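Local atomic coordinates of DNA ligase (Aquifex aeolicus, PDB entry 3QWU), a protein that is probably an ATP-dependent nucleic acid ligase of the RNA ligase family and binds adenosine and calcium. Residues A[314-319]-A[344-349]; A[95-100]-A[106-111]; A[235-240]-A[275-280]. All coordinates share one frame; numbering follows the deposited sequence.

Interaction 1: A[314-319]-A[344-349]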
loop_
_atom_site.group_PDB
_atom_site.type_symbol
_atom_site.label_atom_id
_atom_site.label_comp_id
_atom_site.label_asym_id
_atom_site.label_seq_id
_atom_site.Cartn_x
_atom_site.Cartn_y
_atom_site.Cartn_z
ATOM N N GLU A 314 -38.789 -0.606 -8.653
ATOM C CA GLU A 314 -38.179 0.711 -8.834
ATOM C C GLU A 314 -36.942 0.893 -7.894
ATOM O O GLU A 314 -35.958 1.513 -8.278
ATOM C CB GLU A 314 -39.217 1.831 -8.629
ATOM C CG GLU A 314 -39.507 2.183 -7.129
ATOM C CD GLU A 314 -40.880 2.853 -6.902
ATOM O OE1 GLU A 314 -41.905 2.154 -7.076
ATOM O OE2 GLU A 314 -40.932 4.062 -6.533
ATOM N N ASN A 315 -37.017 0.334 -6.690
ATOM C CA ASN A 315 -35.940 0.406 -5.702
ATOM C C ASN A 315 -34.663 -0.364 -6.047
ATOM O O ASN A 315 -33.566 0.075 -5.687
ATOM C CB ASN A 315 -36.444 -0.042 -4.329
ATOM C CG ASN A 315 -37.396 0.946 -3.743
ATOM O OD1 ASN A 315 -37.367 2.113 -4.119
ATOM N ND2 ASN A 315 -38.231 0.501 -2.800
ATOM N N ALA A 316 -34.808 -1.475 -6.768
ATOM C CA ALA A 316 -33.660 -2.218 -7.218
ATOM C C ALA A 316 -33.009 -1.465 -8.317
ATOM O O ALA A 316 -31.785 -1.386 -8.346
ATOM C CB ALA A 316 -34.035 -3.582 -7.663
ATOM N N ILE A 317 -33.805 -0.882 -9.215
ATOM C CA ILE A 317 -33.267 -0.061 -10.305
ATOM C C ILE A 317 -32.569 1.151 -9.703
ATOM O O ILE A 317 -31.452 1.455 -10.089
ATOM C CB ILE A 317 -34.340 0.388 -11.345
ATOM C CG1 ILE A 317 -34.770 -0.807 -12.219
ATOM C CG2 ILE A 317 -33.823 1.552 -12.262
ATOM C CD1 ILE A 317 -33.789 -1.195 -13.344
ATOM N N ALA A 318 -33.209 1.805 -8.729
ATOM C CA ALA A 318 -32.608 2.958 -8.052
ATOM C C ALA A 318 -31.287 2.576 -7.375
ATOM O O ALA A 318 -30.325 3.384 -7.365
ATOM C CB ALA A 318 -33.570 3.566 -7.043
ATOM N N LEU A 319 -31.213 1.355 -6.830
ATOM C CA LEU A 319 -29.965 0.915 -6.215
ATOM C C LEU A 319 -28.832 0.779 -7.248
ATOM O O LEU A 319 -27.749 1.268 -6.988
ATOM C CB LEU A 319 -30.112 -0.382 -5.414
ATOM C CG LEU A 319 -28.711 -0.838 -4.953
ATOM C CD1 LEU A 319 -28.284 -0.053 -3.687
ATOM C CD2 LEU A 319 -28.638 -2.308 -4.744
ATOM N N TRP A 344 -38.683 -8.740 -5.579
ATOM C CA TRP A 344 -37.819 -8.699 -6.747
ATOM C C TRP A 344 -36.390 -9.105 -6.343
ATOM O O TRP A 344 -35.785 -8.450 -5.497
ATOM C CB TRP A 344 -37.860 -7.301 -7.328
ATOM C CG TRP A 344 -39.171 -7.049 -7.931
ATOM C CD1 TRP A 344 -40.299 -6.567 -7.309
ATOM C CD2 TRP A 344 -39.543 -7.321 -9.280
ATOM N NE1 TRP A 344 -41.336 -6.495 -8.208
ATOM C CE2 TRP A 344 -40.905 -6.956 -9.421
ATOM C CE3 TRP A 344 -38.854 -7.832 -10.393
ATOM C CZ2 TRP A 344 -41.589 -7.078 -10.626
ATOM C CZ3 TRP A 344 -39.541 -7.952 -11.604
ATOM C CH2 TRP A 344 -40.897 -7.578 -11.708
ATOM N N ARG A 345 -35.866 -10.191 -6.906
ATOM C CA ARG A 345 -34.477 -10.588 -6.646
ATOM C C ARG A 345 -33.491 -9.848 -7.567
ATOM O O ARG A 345 -33.682 -9.820 -8.790
ATOM C CB ARG A 345 -34.308 -12.093 -6.812
ATOM C CG ARG A 345 -32.893 -12.548 -6.925
ATOM C CD ARG A 345 -32.151 -12.319 -5.664
ATOM N NE ARG A 345 -32.673 -13.155 -4.604
ATOM C CZ ARG A 345 -32.193 -13.203 -3.375
ATOM N NH1 ARG A 345 -31.179 -12.427 -3.007
ATOM N NH2 ARG A 345 -32.750 -14.017 -2.498
ATOM N N LEU A 346 -32.477 -9.211 -6.985
ATOM C CA LEU A 346 -31.428 -8.563 -7.783
ATOM C C LEU A 346 -30.092 -9.271 -7.608
ATOM O O LEU A 346 -29.677 -9.579 -6.483
ATOM C CB LEU A 346 -31.252 -7.108 -7.414
ATOM C CG LEU A 346 -30.180 -6.345 -8.201
ATOM C CD1 LEU A 346 -30.547 -6.202 -9.686
ATOM C CD2 LEU A 346 -30.014 -5.001 -7.552
ATOM N N GLU A 347 -29.428 -9.527 -8.729
ATOM C CA GLU A 347 -28.054 -10.022 -8.716
ATOM C C GLU A 347 -27.263 -9.109 -9.597
ATOM O O GLU A 347 -27.703 -8.799 -10.688
ATOM C CB GLU A 347 -27.938 -11.442 -9.302
ATOM C CG GLU A 347 -28.605 -12.556 -8.520
ATOM C CD GLU A 347 -28.231 -13.940 -9.045
ATOM O OE1 GLU A 347 -27.205 -14.090 -9.749
ATOM O OE2 GLU A 347 -28.975 -14.895 -8.732
ATOM N N PHE A 348 -26.081 -8.700 -9.164
ATOM C CA PHE A 348 -25.280 -7.829 -10.009
ATOM C C PHE A 348 -23.795 -7.974 -9.745
ATOM O O PHE A 348 -23.375 -8.464 -8.692
ATOM C CB PHE A 348 -25.738 -6.360 -9.881
ATOM C CG PHE A 348 -25.401 -5.725 -8.570
ATOM C CD1 PHE A 348 -26.284 -5.788 -7.501
ATOM C CD2 PHE A 348 -24.198 -5.017 -8.404
ATOM C CE1 PHE A 348 -25.966 -5.183 -6.265
ATOM C CE2 PHE A 348 -23.882 -4.412 -7.181
ATOM C CZ PHE A 348 -24.744 -4.508 -6.109
ATOM N N ASP A 349 -23.020 -7.529 -10.732
ATOM C CA ASP A 349 -21.595 -7.612 -10.687
ATOM C C ASP A 349 -20.944 -6.236 -10.474
ATOM O O ASP A 349 -21.374 -5.243 -11.075
ATOM C CB ASP A 349 -21.117 -8.245 -11.991
ATOM C CG ASP A 349 -21.485 -9.744 -12.099
ATOM O OD1 ASP A 349 -21.834 -10.394 -11.064
ATOM O OD2 ASP A 349 -21.375 -10.293 -13.228
#

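Interaction 2: A[95-100]-A[106-111]. With ADN (adenosine), chain C.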
loop_
_atom_site.group_PDB
_atom_site.type_symbol
_atom_site.label_atom_id
_atom_site.label_comp_id
_atom_site.label_asym_id
_atom_site.label_seq_id
_atom_site.Cartn_x
_atom_site.Cartn_y
_atom_site.Cartn_z
ATOM N N TYR A 95 -40.538 6.665 6.357
ATOM C CA TYR A 95 -39.336 6.295 7.051
ATOM C C TYR A 95 -38.245 6.128 6.007
ATOM O O TYR A 95 -38.497 5.606 4.917
ATOM C CB TYR A 95 -39.569 4.984 7.772
ATOM C CG TYR A 95 -40.849 4.941 8.571
ATOM C CD1 TYR A 95 -40.929 5.528 9.830
ATOM C CD2 TYR A 95 -41.977 4.282 8.069
ATOM C CE1 TYR A 95 -42.114 5.469 10.583
ATOM C CE2 TYR A 95 -43.166 4.209 8.800
ATOM C CZ TYR A 95 -43.242 4.809 10.059
ATOM O OH TYR A 95 -44.443 4.733 10.783
ATOM N N TYR A 96 -37.023 6.528 6.361
ATOM C CA TYR A 96 -35.916 6.507 5.415
ATOM C C TYR A 96 -34.651 6.067 6.108
ATOM O O TYR A 96 -34.502 6.184 7.352
ATOM C CB TYR A 96 -35.692 7.869 4.776
ATOM C CG TYR A 96 -36.924 8.462 4.130
ATOM C CD1 TYR A 96 -37.226 8.234 2.768
ATOM C CD2 TYR A 96 -37.795 9.256 4.866
ATOM C CE1 TYR A 96 -38.355 8.786 2.178
ATOM C CE2 TYR A 96 -38.929 9.809 4.276
ATOM C CZ TYR A 96 -39.203 9.571 2.941
ATOM O OH TYR A 96 -40.327 10.139 2.404
ATOM N N ALA A 97 -33.733 5.578 5.287
ATOM C CA ALA A 97 -32.462 5.020 5.795
ATOM C C ALA A 97 -31.335 5.671 5.033
ATOM O O ALA A 97 -31.374 5.707 3.799
ATOM C CB ALA A 97 -32.442 3.463 5.631
ATOM N N LEU A 98 -30.376 6.220 5.764
ATOM C CA LEU A 98 -29.211 6.871 5.166
ATOM C C LEU A 98 -27.978 5.977 5.273
ATOM O O LEU A 98 -27.723 5.430 6.350
ATOM C CB LEU A 98 -28.871 8.183 5.873
ATOM C CG LEU A 98 -29.855 9.342 5.838
ATOM C CD1 LEU A 98 -29.221 10.539 6.526
ATOM C CD2 LEU A 98 -30.307 9.732 4.407
ATOM N N SER A 99 -27.230 5.857 4.172
ATOM C CA SER A 99 -25.862 5.297 4.155
ATOM C C SER A 99 -24.879 6.193 4.910
ATOM O O SER A 99 -25.158 7.351 5.198
ATOM C CB SER A 99 -25.347 5.207 2.726
ATOM O OG SER A 99 -25.007 6.510 2.247
ATOM N N ARG A 100 -23.699 5.686 5.173
ATOM C CA ARG A 100 -22.745 6.443 5.944
ATOM C C ARG A 100 -22.444 7.708 5.215
ATOM O O ARG A 100 -22.225 8.755 5.861
ATOM C CB ARG A 100 -21.460 5.649 6.164
ATOM C CG ARG A 100 -20.460 6.362 7.039
ATOM C CD ARG A 100 -20.683 6.294 8.569
ATOM N NE ARG A 100 -19.368 5.974 9.161
ATOM C CZ ARG A 100 -18.659 6.705 10.024
ATOM N NH1 ARG A 100 -19.120 7.826 10.521
ATOM N NH2 ARG A 100 -17.464 6.282 10.422
ATOM N N PRO A 106 -31.675 3.077 -1.283
ATOM C CA PRO A 106 -32.904 2.502 -1.826
ATOM C C PRO A 106 -33.157 1.068 -1.340
ATOM O O PRO A 106 -34.299 0.654 -1.184
ATOM C CB PRO A 106 -32.677 2.533 -3.353
ATOM C CG PRO A 106 -31.484 3.321 -3.582
ATOM C CD PRO A 106 -30.694 3.404 -2.338
ATOM N N PHE A 107 -32.092 0.320 -1.090
ATOM C CA PHE A 107 -32.260 -1.033 -0.602
ATOM C C PHE A 107 -32.691 -1.021 0.855
ATOM O O PHE A 107 -33.742 -1.590 1.180
ATOM C CB PHE A 107 -30.983 -1.848 -0.784
ATOM C CG PHE A 107 -30.954 -3.126 0.007
ATOM C CD1 PHE A 107 -31.606 -4.238 -0.440
ATOM C CD2 PHE A 107 -30.259 -3.200 1.192
ATOM C CE1 PHE A 107 -31.552 -5.411 0.247
ATOM C CE2 PHE A 107 -30.229 -4.363 1.911
ATOM C CZ PHE A 107 -30.863 -5.480 1.428
ATOM N N THR A 108 -31.898 -0.389 1.722
ATOM C CA THR A 108 -32.212 -0.318 3.164
ATOM C C THR A 108 -33.577 0.332 3.399
ATOM O O THR A 108 -34.358 -0.165 4.195
ATOM C CB THR A 108 -31.130 0.462 3.993
ATOM O OG1 THR A 108 -29.822 0.091 3.549
ATOM C CG2 THR A 108 -31.322 0.252 5.562
ATOM N N THR A 109 -33.871 1.432 2.723
ATOM C CA THR A 109 -35.200 2.073 2.837
ATOM C C THR A 109 -36.362 1.166 2.379
ATOM O O THR A 109 -37.397 1.139 3.018
ATOM C CB THR A 109 -35.301 3.384 2.028
ATOM O OG1 THR A 109 -34.288 4.260 2.460
ATOM C CG2 THR A 109 -36.692 4.047 2.215
ATOM N N ASP A 110 -36.191 0.463 1.261
ATOM C CA ASP A 110 -37.194 -0.509 0.784
ATOM C C ASP A 110 -37.457 -1.609 1.827
ATOM O O ASP A 110 -38.578 -2.042 2.062
ATOM C CB ASP A 110 -36.662 -1.148 -0.510
ATOM C CG ASP A 110 -37.558 -2.254 -1.044
ATOM O OD1 ASP A 110 -37.625 -3.313 -0.397
ATOM O OD2 ASP A 110 -38.183 -2.071 -2.107
ATOM N N ARG A 111 -36.416 -2.074 2.452
ATOM C CA ARG A 111 -36.563 -3.218 3.331
ATOM C C ARG A 111 -36.806 -2.912 4.824
ATOM O O ARG A 111 -36.950 -3.844 5.595
ATOM C CB ARG A 111 -35.354 -4.117 3.175
ATOM C CG ARG A 111 -35.153 -4.661 1.778
ATOM C CD ARG A 111 -36.266 -5.582 1.359
ATOM N NE ARG A 111 -36.447 -6.650 2.337
ATOM C CZ ARG A 111 -35.684 -7.728 2.423
ATOM N NH1 ARG A 111 -35.912 -8.605 3.365
ATOM N NH2 ARG A 111 -34.692 -7.924 1.574
HETATM O "O5'" ADN C . -16.697 3.135 12.538
HETATM C "C5'" ADN C . -17.140 1.926 13.157
HETATM C "C4'" ADN C . -18.305 1.345 12.365
HETATM O "O4'" ADN C . -18.664 0.011 12.840
HETATM C "C3'" ADN C . -19.553 2.201 12.529
HETATM O "O3'" ADN C . -19.693 3.250 11.575
HETATM C "C2'" ADN C . -20.698 1.196 12.464
HETATM O "O2'" ADN C . -21.308 1.205 11.184
HETATM C "C1'" ADN C . -20.091 -0.177 12.740
HETATM N N9 ADN C . -20.555 -0.797 13.991
HETATM C C8 ADN C . -20.835 -2.116 14.115
HETATM N N7 ADN C . -21.236 -2.439 15.368
HETATM C C5 ADN C . -21.173 -1.277 16.068
HETATM C C6 ADN C . -21.423 -0.915 17.466
HETATM N N6 ADN C . -21.834 -1.903 18.310
HETATM N N1 ADN C . -21.292 0.398 17.833
HETATM C C2 ADN C . -20.871 1.338 16.939
HETATM N N3 ADN C . -20.587 1.058 15.635
HETATM C C4 ADN C . -20.737 -0.201 15.164
#

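Interaction 3: A[235-240]-A[275-280]. With CA (calcium ion), chain D.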
loop_
_atom_site.group_PDB
_atom_site.type_symbol
_atom_site.label_atom_id
_atom_site.label_comp_id
_atom_site.label_asym_id
_atom_site.label_seq_id
_atom_site.Cartn_x
_atom_site.Cartn_y
_atom_site.Cartn_z
ATOM N N ALA A 235 -10.670 -10.956 11.673
ATOM C CA ALA A 235 -11.337 -10.008 10.798
ATOM C C ALA A 235 -10.335 -9.201 10.029
ATOM O O ALA A 235 -10.578 -8.842 8.902
ATOM C CB ALA A 235 -12.236 -9.094 11.594
ATOM N N ASN A 236 -9.235 -8.831 10.649
ATOM C CA ASN A 236 -8.196 -8.115 9.948
ATOM C C ASN A 236 -7.652 -8.927 8.777
ATOM O O ASN A 236 -7.594 -8.435 7.662
ATOM C CB ASN A 236 -7.039 -7.728 10.911
ATOM C CG ASN A 236 -7.387 -6.554 11.784
ATOM O OD1 ASN A 236 -7.902 -5.537 11.287
ATOM N ND2 ASN A 236 -7.063 -6.634 13.071
ATOM N N LEU A 237 -7.335 -10.197 9.029
ATOM C CA LEU A 237 -6.938 -11.090 7.964
ATOM C C LEU A 237 -7.977 -11.154 6.796
ATOM O O LEU A 237 -7.628 -10.978 5.639
ATOM C CB LEU A 237 -6.663 -12.474 8.524
ATOM C CG LEU A 237 -5.394 -12.562 9.343
ATOM C CD1 LEU A 237 -5.384 -13.871 10.139
ATOM C CD2 LEU A 237 -4.169 -12.400 8.451
ATOM N N MET A 238 -9.235 -11.405 7.137
ATOM C CA MET A 238 -10.305 -11.568 6.172
ATOM C C MET A 238 -10.466 -10.267 5.349
ATOM O O MET A 238 -10.770 -10.320 4.179
ATOM C CB MET A 238 -11.635 -11.836 6.887
ATOM C CG MET A 238 -12.178 -13.210 6.927
ATOM S SD MET A 238 -12.007 -14.309 5.453
ATOM C CE MET A 238 -10.415 -15.091 5.894
ATOM N N ASP A 239 -10.301 -9.112 5.976
ATOM C CA ASP A 239 -10.334 -7.874 5.194
ATOM C C ASP A 239 -9.259 -7.882 4.138
ATOM O O ASP A 239 -9.550 -7.508 3.004
ATOM C CB ASP A 239 -10.203 -6.613 6.024
ATOM C CG ASP A 239 -11.453 -6.327 6.825
ATOM O OD1 ASP A 239 -12.525 -6.895 6.532
ATOM O OD2 ASP A 239 -11.348 -5.528 7.756
ATOM N N ILE A 240 -8.044 -8.336 4.475
ATOM C CA ILE A 240 -6.989 -8.280 3.491
ATOM C C ILE A 240 -7.391 -9.185 2.341
ATOM O O ILE A 240 -7.405 -8.767 1.199
ATOM C CB ILE A 240 -5.621 -8.634 4.087
ATOM C CG1 ILE A 240 -5.271 -7.636 5.163
ATOM C CG2 ILE A 240 -4.589 -8.591 3.005
ATOM C CD1 ILE A 240 -3.957 -7.873 5.835
ATOM N N GLU A 275 2.549 -17.613 16.059
ATOM C CA GLU A 275 3.341 -17.914 14.848
ATOM C C GLU A 275 2.530 -18.343 13.587
ATOM O O GLU A 275 2.957 -18.155 12.424
ATOM C CB GLU A 275 4.400 -18.974 15.198
ATOM C CG GLU A 275 3.859 -20.421 15.438
ATOM C CD GLU A 275 4.982 -21.525 15.500
ATOM O OE1 GLU A 275 4.688 -22.657 15.991
ATOM O OE2 GLU A 275 6.144 -21.257 15.065
ATOM N N HIS A 276 1.365 -18.941 13.806
ATOM C CA HIS A 276 0.501 -19.359 12.714
ATOM C C HIS A 276 0.062 -18.132 11.882
ATOM O O HIS A 276 -0.380 -18.297 10.763
ATOM C CB HIS A 276 -0.730 -20.095 13.268
ATOM C CG HIS A 276 -1.601 -19.245 14.142
ATOM N ND1 HIS A 276 -2.665 -18.518 13.646
ATOM C CD2 HIS A 276 -1.553 -18.983 15.481
ATOM C CE1 HIS A 276 -3.245 -17.854 14.642
ATOM N NE2 HIS A 276 -2.586 -18.107 15.765
ATOM N N LEU A 277 0.167 -16.924 12.447
ATOM C CA LEU A 277 -0.232 -15.713 11.739
ATOM C C LEU A 277 0.712 -15.412 10.553
ATOM O O LEU A 277 0.324 -14.770 9.609
ATOM C CB LEU A 277 -0.307 -14.510 12.653
ATOM C CG LEU A 277 -1.575 -14.226 13.458
ATOM C CD1 LEU A 277 -2.846 -14.329 12.603
ATOM C CD2 LEU A 277 -1.671 -15.140 14.683
ATOM N N TYR A 278 1.925 -15.915 10.572
ATOM C CA TYR A 278 2.762 -15.761 9.410
ATOM C C TYR A 278 2.087 -16.337 8.174
ATOM O O TYR A 278 1.812 -15.615 7.191
ATOM C CB TYR A 278 4.099 -16.436 9.639
ATOM C CG TYR A 278 4.959 -15.771 10.659
ATOM C CD1 TYR A 278 5.339 -14.446 10.525
ATOM C CD2 TYR A 278 5.399 -16.455 11.767
ATOM C CE1 TYR A 278 6.160 -13.817 11.484
ATOM C CE2 TYR A 278 6.218 -15.835 12.743
ATOM C CZ TYR A 278 6.602 -14.528 12.580
ATOM O OH TYR A 278 7.380 -13.932 13.527
ATOM N N GLU A 279 1.796 -17.638 8.219
ATOM C CA GLU A 279 1.189 -18.292 7.079
ATOM C C GLU A 279 -0.154 -17.660 6.765
ATOM O O GLU A 279 -0.487 -17.417 5.610
ATOM C CB GLU A 279 1.035 -19.816 7.291
ATOM C CG GLU A 279 0.785 -20.584 5.958
ATOM C CD GLU A 279 0.227 -22.001 6.119
ATOM O OE1 GLU A 279 0.754 -22.773 6.963
ATOM O OE2 GLU A 279 -0.727 -22.347 5.371
ATOM N N GLU A 280 -0.927 -17.378 7.796
ATOM C CA GLU A 280 -2.226 -16.781 7.572
ATOM C C GLU A 280 -2.114 -15.415 6.898
ATOM O O GLU A 280 -2.832 -15.149 5.911
ATOM C CB GLU A 280 -3.031 -16.758 8.873
ATOM C CG GLU A 280 -3.576 -18.151 9.262
ATOM C CD GLU A 280 -3.784 -18.351 10.800
ATOM O OE1 GLU A 280 -4.094 -17.348 11.473
ATOM O OE2 GLU A 280 -3.645 -19.518 11.336
HETATM CA CA CA D . -14.353 -7.961 7.939
HETATM O O HOH W 1 -13.391 -6.244 9.015
HETATM O O HOH W 2 -15.062 -5.923 7.011
#

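Interaction 1: A[314-319]-A[344-349]
Ala316 and Leu346, whose CA atoms lie 6.7 Å apart, mark where helix 314-319 passes over strand 344-349, the two axes running nearly parallel at 17° and coming within 9.3 Å of each other. One methyl of Leu346, CD2, is the hub of the contact. It sits 4.3 Å from Ala316 CB and 4.1 Å from the same residue's carbonyl O, so it rests against the helix backbone as well as the alanine methyl. From the next turn Leu319 sends CD2 to meet Leu346 CD2 at 4.1 Å, the two leucines crossing at a slant. In both, CG swings anti to the backbone N and beside the carbonyl carbon (chi1 173° in Leu319, -180° in Leu346), and from there each CD2 reaches the other. The same Leu319 methyl also lies 4.2 Å from Phe348 CE1, approaching the ring obliquely. No hydrogen bond crosses between the segments.

Helix 313-325 thus packs on one face of the antiparallel sheet formed by strands 303-310, 343-352 and 330-340, within the C-terminal region of this ligase family, and Leu346 and Phe348, two apart on the central strand, both direct their CB toward the helix. Arg345 turns its CB away and forms salt bridges with Glu340 and Glu137, while Glu347 and Asp349 are paired with Arg336 and Arg335. The Phe348 ring extends the apolar layer: Phe306 meets it with nearly parallel ring planes, and Leu320 and Leu323 of the same helix touch it, as does Pro139, which also touches Leu319.

Interaction 2: A[95-100]-A[106-111]
In the nucleotidyltransferase (adenylation) domain expected of this ligase family, an edge strand is followed by a loop carrying Arg100 of the adenosine pocket and then by a helix, and Ala97 and Thr109 make the polar link between strand and helix. Strand 94-98 lies at one edge of a four-stranded antiparallel sheet, and helix 106-115 doubles back beside it, the axes of the local pieces inclined at 147°. Ala97 N donates to Thr109 OG1 over 3.2 Å, with a bent N-H...O angle of 144°. The same hydroxyl is hydrogen-bonded to the carbonyl of Cys105, one turn earlier, so OG1 joins the strand to the start of the helix; Ala97 and Cys105 are also bonded through their backbones.

Thr109 uses both branches. With chi1 at -57°, OG1 lies beside its own backbone N, while CG2 is anti to that N and packs against the strand, 3.6 Å from Tyr95 O and 4.3 Å from Tyr96 CD1. A valine here would probably leave Ala97 N without the hydroxyl acceptor and Cys105 O without its side-chain partner.

Thr108 faces the strand with its methyl, CG2 meeting Ala97 CB at 3.4 Å, a close fit between two buried residues. Its OG1 shares a hydrogen bond with Tyr84 OH, and both Thr108 and Ala97 touch Thr86 on the neighbouring strand 84-91. Beyond the strand, the chain of Arg100 bends at chi2 and chi3, and its guanidinium presents one face to the ribose: adenosine O3' lies over that face, 3.7 Å from Arg100 NE.

Interaction 3: A[235-240]-A[275-280]
The contact joins helix 233-242, which carries the calcium ligand Asp239, to the N-terminal part of helix 276-299, and Leu237 is the residue that bridges them. Its CD1 meets Leu277 CD1 at 3.6 Å, the two side chains crossing at a slant, and lies 3.9 Å from Glu280 CB. The other methyl, CD2, rests 4.0 Å from the carbonyl O of Glu280, so Leu237 touches both side chain and backbone. Leu277, a buried residue, also touches Leu262 and Met266 of helix 254-269. Tyr278, next to Leu277, meets Arg283 of the second subunit in a cation-pi contact.

Along the second helix, His276 ND1 donates a weak hydrogen bond of 2.7 Å to Glu280 OE2, and Leu277 CD2 lies over one face of the imidazole, offset toward its rim.

Helix 233-242 carries Leu237 on one side and Asp239 on another, where Asp239 OD1 binds the calcium ion at 2.5 Å. Asp82 and Glu143 complete the protein ligands, and two waters also bind the metal. A site of three carboxylate residues and two waters, all oxygen ligands, is a common arrangement for calcium.

Along the chain the order is interaction 2, interaction 3, interaction 1, each closing before the next opens. Interactions 1 and 2 touch, their centres 14 Å apart: Asn315 ND2 probably hydrogen-bonds Asp110 OD2 at 2.7 Å, and Pro106 packs against the helix 313-325 backbone. The C-terminal region's three-stranded sheet and helix are thereby docked on helix 106-115 of the RNA ligase region. Interaction 3 stands apart, its centre 34 Å from that of interaction 1 and 33 Å from that of interaction 2, on the opposite side of the chain's centre from the latter. Interaction 2 reaches the adenosine pocket through Arg100 and interaction 3 the calcium site through Asp239; pocket residues Glu79, Lys80 and Val81 directly precede the calcium ligand Asp82.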